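Local coordinates for protein putative ABC transporter subunit, substrate-binding component (Rhodopseudomonas palustris, PDB 4EVQ) that binds 4-hydroxybenzoate as the solute-binding component of an ABC transporter, probably delivering lignin-derived aromatic compounds for uptake, at residues A[84-89]-A[107-112]. Numbering follows the deposited sequence.
Sequences DVLIGT and IPTIVP
Leu86 and Thr109 stand side by side on one face of two adjacent parallel strands, Thr109 OG1 filling the place beside CB (4.0 Å) and CD2 of Leu86. Three backbone hydrogen bonds join the strands: Leu86 N to Pro108 O (2.9 Å), Ile110 N to Leu86 O and, more bent, Gly88 N to Ile110 O. Prolines, with no N-H to give, close the ladder at both ends: Pro108 sets CD against Asp84 O (3.4 Å), and Pro112 CD presses on the Gly88 carbonyl, 3.3 Å from Gly88 C. A side chain at Gly88 would crowd CB of Thr89 across the cis peptide. Ile107 lies along the backbone of Asp84 and Val85 because its CG1 swings opposite the backbone N (chi1 -176°), bringing CD1 against Val85 N (3.9 Å) and Leu86 CB. Thr109 turns OG1 back to Ile107 O (2.8 Å), above that carbonyl's plane; a valine here would probably leave Ile107 O to Asn127 alone and let the turn into the strand shift. On the other face, beta-branched Ile87 and Ile110 suit extended backbone, and the Pro112 ring crosses the CG2 branch of Ile87. With helix 92-105 packed on the Thr109 face, this is a right-handed beta-alpha-beta crossover of the periplasmic binding protein fold.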
ATOM      1  N   ASP A  84      11.473  15.236 -13.096  1.00 14.41           N
ATOM      2  CA  ASP A  84      11.345  14.449 -14.310  1.00 14.46           C
ATOM      3  C   ASP A  84      10.337  13.324 -14.150  1.00 14.74           C
ATOM      4  O   ASP A  84       9.739  12.841 -15.112  1.00 14.65           O
ATOM      5  CB  ASP A  84      12.702  13.840 -14.699  1.00 16.05           C
ATOM      6  CG  ASP A  84      13.737  14.901 -15.078  1.00 18.80           C
ATOM      7  OD1 ASP A  84      13.452  15.705 -16.004  1.00 20.50           O
ATOM      8  OD2 ASP A  84      14.810  14.916 -14.441  1.00 19.77           O
ATOM      9  N   VAL A  85      10.186  12.875 -12.902  1.00 13.32           N
ATOM     10  CA  VAL A  85       9.294  11.762 -12.531  1.00 12.88           C
ATOM     11  C   VAL A  85       8.746  12.101 -11.175  1.00 11.39           C
ATOM     12  O   VAL A  85       9.433  12.761 -10.393  1.00 12.67           O
ATOM     13  CB  VAL A  85      10.088  10.415 -12.421  1.00 15.35           C
ATOM     14  CG1 VAL A  85       9.203   9.244 -11.917  1.00 15.14           C
ATOM     15  CG2 VAL A  85      10.734  10.062 -13.802  1.00 17.96           C
ATOM     16  N   LEU A  86       7.505  11.696 -10.928  1.00  9.86           N
ATOM     17  CA  LEU A  86       6.837  11.914  -9.650  1.00 10.57           C
ATOM     18  C   LEU A  86       6.449  10.585  -9.008  1.00  9.69           C
ATOM     19  O   LEU A  86       5.848   9.732  -9.655  1.00 11.34           O
ATOM     20  CB  LEU A  86       5.579  12.746  -9.865  1.00 12.03           C
ATOM     21  CG  LEU A  86       4.664  13.018  -8.682  1.00 13.20           C
ATOM     22  CD1 LEU A  86       5.363  13.848  -7.636  1.00 13.41           C
ATOM     23  CD2 LEU A  86       3.434  13.753  -9.194  1.00 14.09           C
ATOM     24  N   ILE A  87       6.883  10.393  -7.777  1.00  9.85           N
ATOM     25  CA  ILE A  87       6.550   9.174  -7.013  1.00  9.67           C
ATOM     26  C   ILE A  87       5.885   9.593  -5.703  1.00  8.95           C
ATOM     27  O   ILE A  87       6.482  10.282  -4.875  1.00 10.37           O
ATOM     28  CB  ILE A  87       7.780   8.270  -6.774  1.00 10.52           C
ATOM     29  CG1 ILE A  87       8.399   7.868  -8.112  1.00 11.43           C
ATOM     30  CG2 ILE A  87       7.401   7.047  -5.907  1.00 11.38           C
ATOM     31  CD1 ILE A  87       9.637   7.042  -7.979  1.00 13.03           C
ATOM     32  N   GLY A  88       4.637   9.189  -5.512  1.00  9.51           N
ATOM     33  CA  GLY A  88       3.940   9.447  -4.252  1.00 10.37           C
ATOM     34  C   GLY A  88       2.510   9.009  -4.394  1.00  8.07           C
ATOM     35  O   GLY A  88       2.046   8.664  -5.495  1.00  9.18           O
ATOM     36  N   THR A  89       1.763   8.871  -3.294  1.00  8.48           N
ATOM     37  CA  THR A  89       2.179   9.000  -1.919  1.00  7.76           C
ATOM     38  C   THR A  89       1.522   7.885  -1.092  1.00  7.23           C
ATOM     39  O   THR A  89       1.071   6.873  -1.670  1.00  8.58           O
ATOM     40  CB  THR A  89       1.837  10.385  -1.412  1.00 10.49           C
ATOM     41  OG1 THR A  89       2.293  10.521  -0.032  1.00 10.99           O
ATOM     42  CG2 THR A  89       0.349  10.673  -1.466  1.00 11.64           C
ATOM     43  N   ILE A 107       3.643  14.118 -16.682  1.00 13.09           N
ATOM     44  CA  ILE A 107       4.839  13.623 -16.041  1.00 12.08           C
ATOM     45  C   ILE A 107       4.669  12.130 -15.628  1.00 11.21           C
ATOM     46  O   ILE A 107       3.620  11.721 -15.075  1.00 11.90           O
ATOM     47  CB  ILE A 107       5.174  14.472 -14.771  1.00 11.72           C
ATOM     48  CG1 ILE A 107       6.484  14.049 -14.126  1.00 12.88           C
ATOM     49  CG2 ILE A 107       4.019  14.383 -13.744  1.00 12.84           C
ATOM     50  CD1 ILE A 107       6.966  15.071 -13.051  1.00 12.29           C
ATOM     51  N   PRO A 108       5.703  11.300 -15.856  1.00 11.98           N
ATOM     52  CA  PRO A 108       5.584   9.892 -15.389  1.00 12.17           C
ATOM     53  C   PRO A 108       5.392   9.893 -13.892  1.00 11.30           C
ATOM     54  O   PRO A 108       6.137  10.532 -13.143  1.00 11.13           O
ATOM     55  CB  PRO A 108       6.934   9.288 -15.771  1.00 12.86           C
ATOM     56  CG  PRO A 108       7.390  10.140 -17.009  1.00 12.46           C
ATOM     57  CD  PRO A 108       6.952  11.530 -16.623  1.00 12.22           C
ATOM     58  N   THR A 109       4.356   9.176 -13.467  1.00  9.94           N
ATOM     59  CA  THR A 109       3.881   9.196 -12.064  1.00 10.44           C
ATOM     60  C   THR A 109       3.665   7.783 -11.568  1.00  9.56           C
ATOM     61  O   THR A 109       2.922   7.014 -12.177  1.00 10.95           O
ATOM     62  CB  THR A 109       2.576   9.986 -11.984  1.00 11.87           C
ATOM     63  OG1 THR A 109       2.811  11.321 -12.415  1.00 12.76           O
ATOM     64  CG2 THR A 109       2.028  10.023 -10.564  1.00 11.36           C
ATOM     65  N   ILE A 110       4.279   7.455 -10.444  1.00  8.80           N
ATOM     66  CA  ILE A 110       4.121   6.145  -9.830  1.00  8.93           C
ATOM     67  C   ILE A 110       3.619   6.325  -8.388  1.00  9.03           C
ATOM     68  O   ILE A 110       4.231   7.013  -7.599  1.00  8.80           O
ATOM     69  CB  ILE A 110       5.460   5.350  -9.846  1.00  9.31           C
ATOM     70  CG1 ILE A 110       6.048   5.311 -11.255  1.00 10.63           C
ATOM     71  CG2 ILE A 110       5.278   3.993  -9.195  1.00 10.17           C
ATOM     72  CD1 ILE A 110       7.497   4.822 -11.272  1.00 13.27           C
ATOM     73  N   VAL A 111       2.498   5.696  -8.098  1.00  8.41           N
ATOM     74  CA  VAL A 111       1.908   5.685  -6.750  1.00  8.27           C
ATOM     75  C   VAL A 111       2.410   4.456  -6.034  1.00  6.87           C
ATOM     76  O   VAL A 111       2.093   3.340  -6.433  1.00  8.39           O
ATOM     77  CB  VAL A 111       0.395   5.683  -6.848  1.00  7.23           C
ATOM     78  CG1 VAL A 111      -0.245   5.612  -5.456  1.00  8.98           C
ATOM     79  CG2 VAL A 111      -0.108   6.886  -7.586  1.00  9.76           C
ATOM     80  N   PRO A 112       3.163   4.634  -4.943  1.00  8.00           N
ATOM     81  CA  PRO A 112       3.848   3.506  -4.300  1.00  7.68           C
ATOM     82  C   PRO A 112       3.111   3.006  -3.037  1.00  6.96           C
ATOM     83  O   PRO A 112       3.660   2.213  -2.300  1.00  7.66           O
ATOM     84  CB  PRO A 112       5.201   4.113  -3.915  1.00  8.70           C
ATOM     85  CG  PRO A 112       4.843   5.463  -3.483  1.00  9.37           C
ATOM     86  CD  PRO A 112       3.722   5.887  -4.421  1.00  7.67           C
TER